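Long-range contact in alpha-1,2-mannosyltransferase (Ktr4), putative (Neosartorya fumigata, PDB 7BOP), which is probably a fungal alpha-1,2-mannosyltransferase, a glycosyltransferase of the GT-A fold that holds GDP and a manganese ion: residues E79-E91 with E112-A124. Numbering follows the deposited sequence.
With GDP (guanosine-5'-diphosphate), chain H.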
ATOM      1  N   GLU A  79     -11.826 -15.846   0.699  1.00 39.98           N
ATOM      2  CA  GLU A  79     -11.270 -15.041   1.798  1.00 40.83           C
ATOM      3  C   GLU A  79     -12.339 -14.291   2.597  1.00 40.87           C
ATOM      4  O   GLU A  79     -12.011 -13.441   3.427  1.00 39.83           O
ATOM      5  CB  GLU A  79     -10.227 -14.054   1.242  1.00 42.10           C
ATOM      6  CG  GLU A  79      -9.056 -14.748   0.562  1.00 42.57           C
ATOM      7  CD  GLU A  79      -8.135 -13.798  -0.182  1.00 43.63           C
ATOM      8  OE1 GLU A  79      -8.613 -12.953  -0.973  1.00 41.80           O
ATOM      9  OE2 GLU A  79      -6.915 -13.930  -0.006  1.00 46.10           O
ATOM     10  N   LEU A  80     -13.611 -14.641   2.391  1.00 40.72           N
ATOM     11  CA  LEU A  80     -14.724 -13.935   3.003  1.00 39.28           C
ATOM     12  C   LEU A  80     -14.613 -13.805   4.517  1.00 38.50           C
ATOM     13  O   LEU A  80     -14.753 -12.703   5.049  1.00 36.92           O
ATOM     14  CB  LEU A  80     -16.054 -14.614   2.627  1.00 39.84           C
ATOM     15  CG  LEU A  80     -17.341 -14.030   3.205  1.00 39.44           C
ATOM     16  CD1 LEU A  80     -17.467 -12.545   2.904  1.00 39.17           C
ATOM     17  CD2 LEU A  80     -18.533 -14.801   2.653  1.00 39.97           C
ATOM     18  N   GLU A  81     -14.365 -14.906   5.218  1.00 38.55           N
ATOM     19  CA  GLU A  81     -14.296 -14.842   6.687  1.00 41.81           C
ATOM     20  C   GLU A  81     -13.195 -13.883   7.178  1.00 39.12           C
ATOM     21  O   GLU A  81     -13.412 -13.108   8.109  1.00 37.95           O
ATOM     22  CB  GLU A  81     -14.112 -16.234   7.310  1.00 44.77           C
ATOM     23  CG  GLU A  81     -15.304 -17.175   7.144  1.00 49.79           C
ATOM     24  CD  GLU A  81     -16.590 -16.681   7.795  1.00 54.87           C
ATOM     25  OE1 GLU A  81     -17.670 -17.162   7.384  1.00 61.85           O
ATOM     26  OE2 GLU A  81     -16.543 -15.815   8.706  1.00 57.94           O
ATOM     27  N   ASP A  82     -12.032 -13.936   6.542  1.00 38.84           N
ATOM     28  CA  ASP A  82     -10.934 -13.021   6.886  1.00 39.01           C
ATOM     29  C   ASP A  82     -11.262 -11.572   6.511  1.00 37.93           C
ATOM     30  O   ASP A  82     -10.891 -10.651   7.241  1.00 37.02           O
ATOM     31  CB  ASP A  82      -9.632 -13.464   6.218  1.00 39.55           C
ATOM     32  CG  ASP A  82      -9.049 -14.734   6.841  1.00 40.63           C
ATOM     33  OD1 ASP A  82      -9.354 -15.049   8.001  1.00 39.81           O
ATOM     34  OD2 ASP A  82      -8.257 -15.408   6.165  1.00 43.91           O
ATOM     35  N   LEU A  83     -11.951 -11.372   5.386  1.00 37.09           N
ATOM     36  CA  LEU A  83     -12.434 -10.038   5.015  1.00 37.36           C
ATOM     37  C   LEU A  83     -13.386  -9.483   6.078  1.00 36.64           C
ATOM     38  O   LEU A  83     -13.244  -8.336   6.516  1.00 35.99           O
ATOM     39  CB  LEU A  83     -13.112 -10.052   3.635  1.00 37.44           C
ATOM     40  CG  LEU A  83     -13.683  -8.709   3.148  1.00 37.30           C
ATOM     41  CD1 LEU A  83     -12.582  -7.676   2.944  1.00 37.69           C
ATOM     42  CD2 LEU A  83     -14.465  -8.894   1.867  1.00 37.88           C
ATOM     43  N   ILE A  84     -14.338 -10.301   6.519  1.00 37.75           N
ATOM     44  CA  ILE A  84     -15.296  -9.887   7.560  1.00 38.46           C
ATOM     45  C   ILE A  84     -14.584  -9.441   8.860  1.00 38.40           C
ATOM     46  O   ILE A  84     -14.955  -8.419   9.433  1.00 38.12           O
ATOM     47  CB  ILE A  84     -16.344 -11.001   7.867  1.00 39.61           C
ATOM     48  CG1 ILE A  84     -17.236 -11.310   6.645  1.00 40.50           C
ATOM     49  CG2 ILE A  84     -17.199 -10.649   9.082  1.00 40.89           C
ATOM     50  CD1 ILE A  84     -18.026 -10.159   6.073  1.00 41.71           C
ATOM     51  N   SER A  85     -13.578 -10.188   9.323  1.00 37.34           N
ATOM     52  CA  SER A  85     -12.785  -9.771  10.489  1.00 39.32           C
ATOM     53  C   SER A  85     -12.192  -8.370  10.295  1.00 37.02           C
ATOM     54  O   SER A  85     -12.252  -7.526  11.180  1.00 36.63           O
ATOM     55  CB  SER A  85     -11.642 -10.751  10.751  1.00 40.86           C
ATOM     56  OG  SER A  85     -12.157 -12.012  11.113  1.00 49.46           O
ATOM     57  N   THR A  86     -11.635  -8.140   9.119  1.00 35.79           N
ATOM     58  CA  THR A  86     -11.057  -6.851   8.783  1.00 36.73           C
ATOM     59  C   THR A  86     -12.090  -5.723   8.756  1.00 34.89           C
ATOM     60  O   THR A  86     -11.857  -4.655   9.310  1.00 32.58           O
ATOM     61  CB  THR A  86     -10.328  -6.932   7.441  1.00 36.95           C
ATOM     62  OG1 THR A  86      -9.248  -7.870   7.570  1.00 37.66           O
ATOM     63  CG2 THR A  86      -9.811  -5.556   7.017  1.00 35.32           C
ATOM     64  N   MET A  87     -13.220  -5.975   8.107  1.00 35.67           N
ATOM     65  CA  MET A  87     -14.317  -5.005   8.049  1.00 35.36           C
ATOM     66  C   MET A  87     -14.781  -4.606   9.448  1.00 35.01           C
ATOM     67  O   MET A  87     -14.985  -3.425   9.712  1.00 33.20           O
ATOM     68  CB  MET A  87     -15.491  -5.576   7.261  1.00 35.17           C
ATOM     69  CG  MET A  87     -15.261  -5.691   5.771  1.00 36.53           C
ATOM     70  SD  MET A  87     -16.767  -6.175   4.886  1.00 36.94           S
ATOM     71  CE  MET A  87     -17.731  -4.674   5.011  1.00 36.89           C
ATOM     72  N   LYS A  88     -14.923  -5.587  10.347  1.00 36.27           N
ATOM     73  CA  LYS A  88     -15.327  -5.311  11.730  1.00 36.94           C
ATOM     74  C   LYS A  88     -14.378  -4.324  12.407  1.00 36.04           C
ATOM     75  O   LYS A  88     -14.821  -3.406  13.088  1.00 34.55           O
ATOM     76  CB  LYS A  88     -15.413  -6.592  12.566  1.00 38.66           C
ATOM     77  CG  LYS A  88     -16.648  -7.433  12.279  1.00 42.84           C
ATOM     78  CD  LYS A  88     -16.624  -8.727  13.088  1.00 46.59           C
ATOM     79  CE  LYS A  88     -17.828  -9.611  12.783  1.00 50.04           C
ATOM     80  NZ  LYS A  88     -19.104  -8.970  13.206  1.00 52.64           N
ATOM     81  N   ASP A  89     -13.077  -4.517  12.205  1.00 34.28           N
ATOM     82  CA  ASP A  89     -12.074  -3.625  12.795  1.00 33.36           C
ATOM     83  C   ASP A  89     -12.144  -2.232  12.191  1.00 31.56           C
ATOM     84  O   ASP A  89     -12.115  -1.236  12.918  1.00 31.86           O
ATOM     85  CB  ASP A  89     -10.652  -4.175  12.596  1.00 34.45           C
ATOM     86  CG  ASP A  89     -10.259  -5.249  13.613  1.00 36.04           C
ATOM     87  OD1 ASP A  89     -11.069  -5.658  14.473  1.00 36.68           O
ATOM     88  OD2 ASP A  89      -9.084  -5.663  13.560  1.00 34.84           O
ATOM     89  N   LEU A  90     -12.200  -2.157  10.865  1.00 32.28           N
ATOM     90  CA  LEU A  90     -12.185  -0.856  10.198  1.00 33.60           C
ATOM     91  C   LEU A  90     -13.466  -0.070  10.488  1.00 33.64           C
ATOM     92  O   LEU A  90     -13.426   1.143  10.748  1.00 31.94           O
ATOM     93  CB  LEU A  90     -11.923  -0.996   8.695  1.00 35.32           C
ATOM     94  CG  LEU A  90     -11.648   0.318   7.943  1.00 37.52           C
ATOM     95  CD1 LEU A  90     -10.717   1.242   8.714  1.00 40.96           C
ATOM     96  CD2 LEU A  90     -11.074   0.021   6.574  1.00 38.32           C
ATOM     97  N   GLU A  91     -14.590  -0.779  10.500  1.00 33.65           N
ATOM     98  CA  GLU A  91     -15.868  -0.180  10.888  1.00 33.63           C
ATOM     99  C   GLU A  91     -15.869   0.311  12.343  1.00 32.80           C
ATOM    100  O   GLU A  91     -16.201   1.470  12.605  1.00 31.75           O
ATOM    101  CB  GLU A  91     -17.013  -1.172  10.632  1.00 34.63           C
ATOM    102  CG  GLU A  91     -17.318  -1.358   9.147  1.00 35.03           C
ATOM    103  CD  GLU A  91     -18.106  -0.198   8.549  1.00 35.98           C
ATOM    104  OE1 GLU A  91     -18.824   0.472   9.316  1.00 36.68           O
ATOM    105  OE2 GLU A  91     -18.004   0.062   7.324  1.00 36.12           O
ATOM    106  N   GLU A 112     -23.411 -14.704  -3.892  1.00 48.85           N
ATOM    107  CA  GLU A 112     -24.474 -14.056  -3.126  1.00 50.03           C
ATOM    108  C   GLU A 112     -24.183 -14.071  -1.625  1.00 46.73           C
ATOM    109  O   GLU A 112     -24.514 -13.114  -0.933  1.00 46.59           O
ATOM    110  CB  GLU A 112     -25.844 -14.691  -3.426  1.00 53.38           C
ATOM    111  CG  GLU A 112     -26.314 -14.477  -4.860  1.00 56.66           C
ATOM    112  CD  GLU A 112     -26.426 -13.003  -5.234  1.00 60.16           C
ATOM    113  OE1 GLU A 112     -26.998 -12.228  -4.439  1.00 64.50           O
ATOM    114  OE2 GLU A 112     -25.930 -12.616  -6.315  1.00 63.90           O
ATOM    115  N   GLU A 113     -23.560 -15.140  -1.130  1.00 46.38           N
ATOM    116  CA  GLU A 113     -23.123 -15.208   0.271  1.00 48.43           C
ATOM    117  C   GLU A 113     -22.115 -14.075   0.602  1.00 46.96           C
ATOM    118  O   GLU A 113     -22.218 -13.438   1.649  1.00 46.62           O
ATOM    119  CB  GLU A 113     -22.498 -16.576   0.573  1.00 52.29           C
ATOM    120  CG  GLU A 113     -22.222 -16.863   2.053  1.00 56.60           C
ATOM    121  CD  GLU A 113     -21.237 -18.013   2.285  1.00 62.79           C
ATOM    122  OE1 GLU A 113     -20.839 -18.230   3.449  1.00 66.77           O
ATOM    123  OE2 GLU A 113     -20.841 -18.709   1.319  1.00 70.30           O
ATOM    124  N   PHE A 114     -21.156 -13.844  -0.293  1.00 44.23           N
ATOM    125  CA  PHE A 114     -20.173 -12.760  -0.134  1.00 43.28           C
ATOM    126  C   PHE A 114     -20.876 -11.403  -0.013  1.00 42.71           C
ATOM    127  O   PHE A 114     -20.580 -10.621   0.891  1.00 40.76           O
ATOM    128  CB  PHE A 114     -19.187 -12.742  -1.315  1.00 41.99           C
ATOM    129  CG  PHE A 114     -18.091 -11.708  -1.181  1.00 41.41           C
ATOM    130  CD1 PHE A 114     -18.312 -10.377  -1.543  1.00 39.82           C
ATOM    131  CD2 PHE A 114     -16.832 -12.069  -0.702  1.00 41.62           C
ATOM    132  CE1 PHE A 114     -17.303  -9.427  -1.422  1.00 40.04           C
ATOM    133  CE2 PHE A 114     -15.825 -11.122  -0.575  1.00 39.13           C
ATOM    134  CZ  PHE A 114     -16.059  -9.806  -0.936  1.00 39.39           C
ATOM    135  N   LYS A 115     -21.814 -11.138  -0.919  1.00 43.46           N
ATOM    136  CA  LYS A 115     -22.534  -9.865  -0.919  1.00 44.81           C
ATOM    137  C   LYS A 115     -23.347  -9.655   0.356  1.00 43.86           C
ATOM    138  O   LYS A 115     -23.336  -8.562   0.919  1.00 43.54           O
ATOM    139  CB  LYS A 115     -23.446  -9.744  -2.139  1.00 44.84           C
ATOM    140  CG  LYS A 115     -22.699  -9.684  -3.453  1.00 47.33           C
ATOM    141  CD  LYS A 115     -23.642  -9.822  -4.632  1.00 49.08           C
ATOM    142  CE  LYS A 115     -22.859  -9.926  -5.921  1.00 51.00           C
ATOM    143  NZ  LYS A 115     -23.771  -9.996  -7.087  1.00 54.28           N
ATOM    144  N   LYS A 116     -24.040 -10.697   0.808  1.00 43.16           N
ATOM    145  CA  LYS A 116     -24.889 -10.599   2.001  1.00 46.72           C
ATOM    146  C   LYS A 116     -24.059 -10.386   3.271  1.00 43.81           C
ATOM    147  O   LYS A 116     -24.369  -9.520   4.085  1.00 42.08           O
ATOM    148  CB  LYS A 116     -25.769 -11.853   2.145  1.00 51.51           C
ATOM    149  CG  LYS A 116     -26.510 -11.987   3.474  1.00 56.47           C
ATOM    150  CD  LYS A 116     -27.377 -13.244   3.522  1.00 59.99           C
ATOM    151  CE  LYS A 116     -28.704 -13.063   2.794  1.00 64.38           C
ATOM    152  NZ  LYS A 116     -29.608 -12.085   3.471  1.00 66.24           N
ATOM    153  N   ARG A 117     -23.017 -11.195   3.432  1.00 41.84           N
ATOM    154  CA  ARG A 117     -22.174 -11.141   4.619  1.00 42.42           C
ATOM    155  C   ARG A 117     -21.416  -9.807   4.736  1.00 41.23           C
ATOM    156  O   ARG A 117     -21.317  -9.257   5.822  1.00 40.79           O
ATOM    157  CB  ARG A 117     -21.191 -12.311   4.625  1.00 45.13           C
ATOM    158  CG  ARG A 117     -21.838 -13.682   4.789  1.00 47.36           C
ATOM    159  CD  ARG A 117     -22.346 -13.918   6.191  1.00 49.94           C
ATOM    160  NE  ARG A 117     -21.362 -13.573   7.216  1.00 53.77           N
ATOM    161  CZ  ARG A 117     -20.274 -14.283   7.515  1.00 54.05           C
ATOM    162  NH1 ARG A 117     -19.971 -15.412   6.867  1.00 52.68           N
ATOM    163  NH2 ARG A 117     -19.467 -13.846   8.475  1.00 56.17           N
ATOM    164  N   THR A 118     -20.901  -9.293   3.619  1.00 40.83           N
ATOM    165  CA  THR A 118     -20.175  -8.013   3.621  1.00 40.51           C
ATOM    166  C   THR A 118     -21.078  -6.807   3.918  1.00 40.05           C
ATOM    167  O   THR A 118     -20.755  -5.986   4.782  1.00 38.62           O
ATOM    168  CB  THR A 118     -19.390  -7.786   2.307  1.00 40.92           C
ATOM    169  OG1 THR A 118     -20.247  -7.938   1.164  1.00 39.75           O
ATOM    170  CG2 THR A 118     -18.231  -8.765   2.207  1.00 40.59           C
ATOM    171  N   GLN A 119     -22.222  -6.715   3.241  1.00 40.18           N
ATOM    172  CA  GLN A 119     -23.171  -5.613   3.476  1.00 40.18           C
ATOM    173  C   GLN A 119     -23.721  -5.618   4.909  1.00 39.63           C
ATOM    174  O   GLN A 119     -24.010  -4.560   5.460  1.00 41.57           O
ATOM    175  CB  GLN A 119     -24.307  -5.635   2.430  1.00 43.29           C
ATOM    176  CG  GLN A 119     -25.291  -4.471   2.498  1.00 44.08           C
ATOM    177  CD  GLN A 119     -24.659  -3.110   2.231  1.00 45.30           C
ATOM    178  OE1 GLN A 119     -24.496  -2.706   1.085  1.00 46.45           O
ATOM    179  NE2 GLN A 119     -24.331  -2.382   3.299  1.00 43.85           N
ATOM    180  N   ALA A 120     -23.812  -6.797   5.526  1.00 39.85           N
ATOM    181  CA  ALA A 120     -24.218  -6.929   6.931  1.00 40.09           C
ATOM    182  C   ALA A 120     -23.254  -6.294   7.950  1.00 40.15           C
ATOM    183  O   ALA A 120     -23.649  -6.023   9.079  1.00 39.91           O
ATOM    184  CB  ALA A 120     -24.436  -8.402   7.275  1.00 40.34           C
ATOM    185  N   GLU A 121     -22.005  -6.049   7.558  1.00 39.95           N
ATOM    186  CA  GLU A 121     -21.004  -5.489   8.462  1.00 38.35           C
ATOM    187  C   GLU A 121     -20.847  -3.971   8.392  1.00 39.50           C
ATOM    188  O   GLU A 121     -19.979  -3.416   9.068  1.00 40.32           O
ATOM    189  CB  GLU A 121     -19.648  -6.147   8.181  1.00 39.85           C
ATOM    190  CG  GLU A 121     -19.615  -7.646   8.435  1.00 40.83           C
ATOM    191  CD  GLU A 121     -19.942  -8.037   9.866  1.00 40.60           C
ATOM    192  OE1 GLU A 121     -19.773  -7.212  10.788  1.00 42.79           O
ATOM    193  OE2 GLU A 121     -20.353  -9.189  10.083  1.00 40.63           O
ATOM    194  N   THR A 122     -21.660  -3.296   7.585  1.00 37.66           N
ATOM    195  CA  THR A 122     -21.515  -1.854   7.407  1.00 38.16           C
ATOM    196  C   THR A 122     -22.868  -1.223   7.124  1.00 39.35           C
ATOM    197  O   THR A 122     -23.741  -1.861   6.529  1.00 38.92           O
ATOM    198  CB  THR A 122     -20.517  -1.526   6.269  1.00 37.98           C
ATOM    199  OG1 THR A 122     -20.363  -0.113   6.138  1.00 37.12           O
ATOM    200  CG2 THR A 122     -20.970  -2.075   4.930  1.00 39.47           C
ATOM    201  N   LYS A 123     -23.032   0.021   7.556  1.00 38.58           N
ATOM    202  CA  LYS A 123     -24.214   0.817   7.206  1.00 39.03           C
ATOM    203  C   LYS A 123     -24.029   1.512   5.873  1.00 37.94           C
ATOM    204  O   LYS A 123     -24.999   2.013   5.307  1.00 36.17           O
ATOM    205  CB  LYS A 123     -24.505   1.863   8.279  1.00 39.67           C
ATOM    206  CG  LYS A 123     -24.659   1.305   9.687  1.00 41.21           C
ATOM    207  CD  LYS A 123     -25.088   2.367  10.693  1.00 43.25           C
ATOM    208  CE  LYS A 123     -24.151   3.586  10.781  1.00 44.98           C
ATOM    209  NZ  LYS A 123     -22.730   3.262  11.094  1.00 43.76           N
ATOM    210  N   ALA A 124     -22.788   1.576   5.373  1.00 37.76           N
ATOM    211  CA  ALA A 124     -22.523   2.238   4.096  1.00 37.87           C
ATOM    212  C   ALA A 124     -22.915   1.348   2.930  1.00 37.76           C
ATOM    213  O   ALA A 124     -23.104   0.144   3.091  1.00 36.36           O
ATOM    214  CB  ALA A 124     -21.057   2.629   3.985  1.00 38.46           C
TER
HETATM  215  PB  GDP H 402       0.251 -10.919   0.292  1.00 50.77           P
HETATM  216  O1B GDP H 402       0.574 -12.223   0.963  1.00 50.65           O
HETATM  217  O2B GDP H 402      -0.520  -9.925   1.179  1.00 47.74           O
HETATM  218  O3B GDP H 402       1.386 -10.278  -0.482  1.00 48.79           O
HETATM  219  O3A GDP H 402      -0.774 -11.421  -0.866  1.00 49.25           O
HETATM  220  PA  GDP H 402      -2.368 -11.664  -0.688  1.00 48.06           P
HETATM  221  O1A GDP H 402      -2.702 -13.103  -0.998  1.00 47.04           O
HETATM  222  O2A GDP H 402      -2.817 -11.003   0.635  1.00 48.67           O
HETATM  223  O5' GDP H 402      -2.835 -10.804  -1.965  1.00 46.05           O
HETATM  224  C5' GDP H 402      -2.824  -9.376  -1.941  1.00 46.57           C
HETATM  225  C4' GDP H 402      -4.240  -8.839  -2.136  1.00 46.69           C
HETATM  226  O4' GDP H 402      -4.718  -9.233  -3.425  1.00 46.54           O
HETATM  227  C3' GDP H 402      -5.264  -9.389  -1.153  1.00 45.40           C
HETATM  228  O3' GDP H 402      -6.259  -8.371  -0.955  1.00 43.60           O
HETATM  229  C2' GDP H 402      -5.835 -10.617  -1.844  1.00 46.38           C
HETATM  230  O2' GDP H 402      -7.172 -10.896  -1.429  1.00 44.16           O
HETATM  231  C1' GDP H 402      -5.763 -10.204  -3.310  1.00 45.21           C
HETATM  232  N9  GDP H 402      -5.494 -11.253  -4.324  1.00 47.09           N
HETATM  233  C8  GDP H 402      -4.340 -11.934  -4.572  1.00 45.68           C
HETATM  234  N7  GDP H 402      -4.503 -12.763  -5.630  1.00 44.77           N
HETATM  235  C5  GDP H 402      -5.765 -12.613  -6.079  1.00 45.48           C
HETATM  236  C6  GDP H 402      -6.600 -13.179  -7.160  1.00 44.45           C
HETATM  237  O6  GDP H 402      -6.111 -14.034  -7.915  1.00 41.97           O
HETATM  238  N1  GDP H 402      -7.872 -12.747  -7.297  1.00 44.87           N
HETATM  239  C2  GDP H 402      -8.403 -11.804  -6.477  1.00 44.27           C
HETATM  240  N2  GDP H 402      -9.688 -11.397  -6.640  1.00 43.47           N
HETATM  241  N3  GDP H 402      -7.694 -11.254  -5.460  1.00 43.81           N
HETATM  242  C4  GDP H 402      -6.405 -11.608  -5.227  1.00 44.89           C
HETATM  243  O   HOH W   1     -21.101   1.858   8.765  1.00 35.47           O
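L80 and T118 interlock the two helices as knobs into holes. The L80 side chain sits among E113, F114, R117 and T118, its CD1 3.7 Å from CD2 of F114. T118 fits among L80, L83, I84 and M87. Its methyl CG2 lies over one face of the F114 ring, toward the rim. F114 CG is anti to the backbone N (chi1 -176°), which carries the ring to L83, whose CD2 is 3.4 Å from F114 CZ. The T118 hydroxyl donates back to F114 O.

Two salt bridges run along one border of this apolar packing. R117 bends at chi2 and chi3, so that its guanidinium lies over I84 CG1. From there NH1 gives E81 OE1 a nearly straight bond of 2.9 Å (170°), in the guanidinium plane but from above the carboxylate. K88 NZ meets E121 OE1 at 3.1 Å, on the syn side but tilted out of the carboxylate plane. At the far end, T122 OG1 donates to E91 OE2 (2.6 Å); N95 and W102 also bond this oxygen.

The axes of 80-91 and 112-119 come within 10.2 Å and cross at -17°. Strand 102-106 connects the helices and pairs in parallel with strands 69-74 and 126-130. OE1 of E79, the N-cap of helix 80-98, accepts a hydrogen bond from GDP O2'. These are neighbouring beta-alpha-beta crossover helices of the Rossmann-like nucleotide-binding half of a GT-A fold.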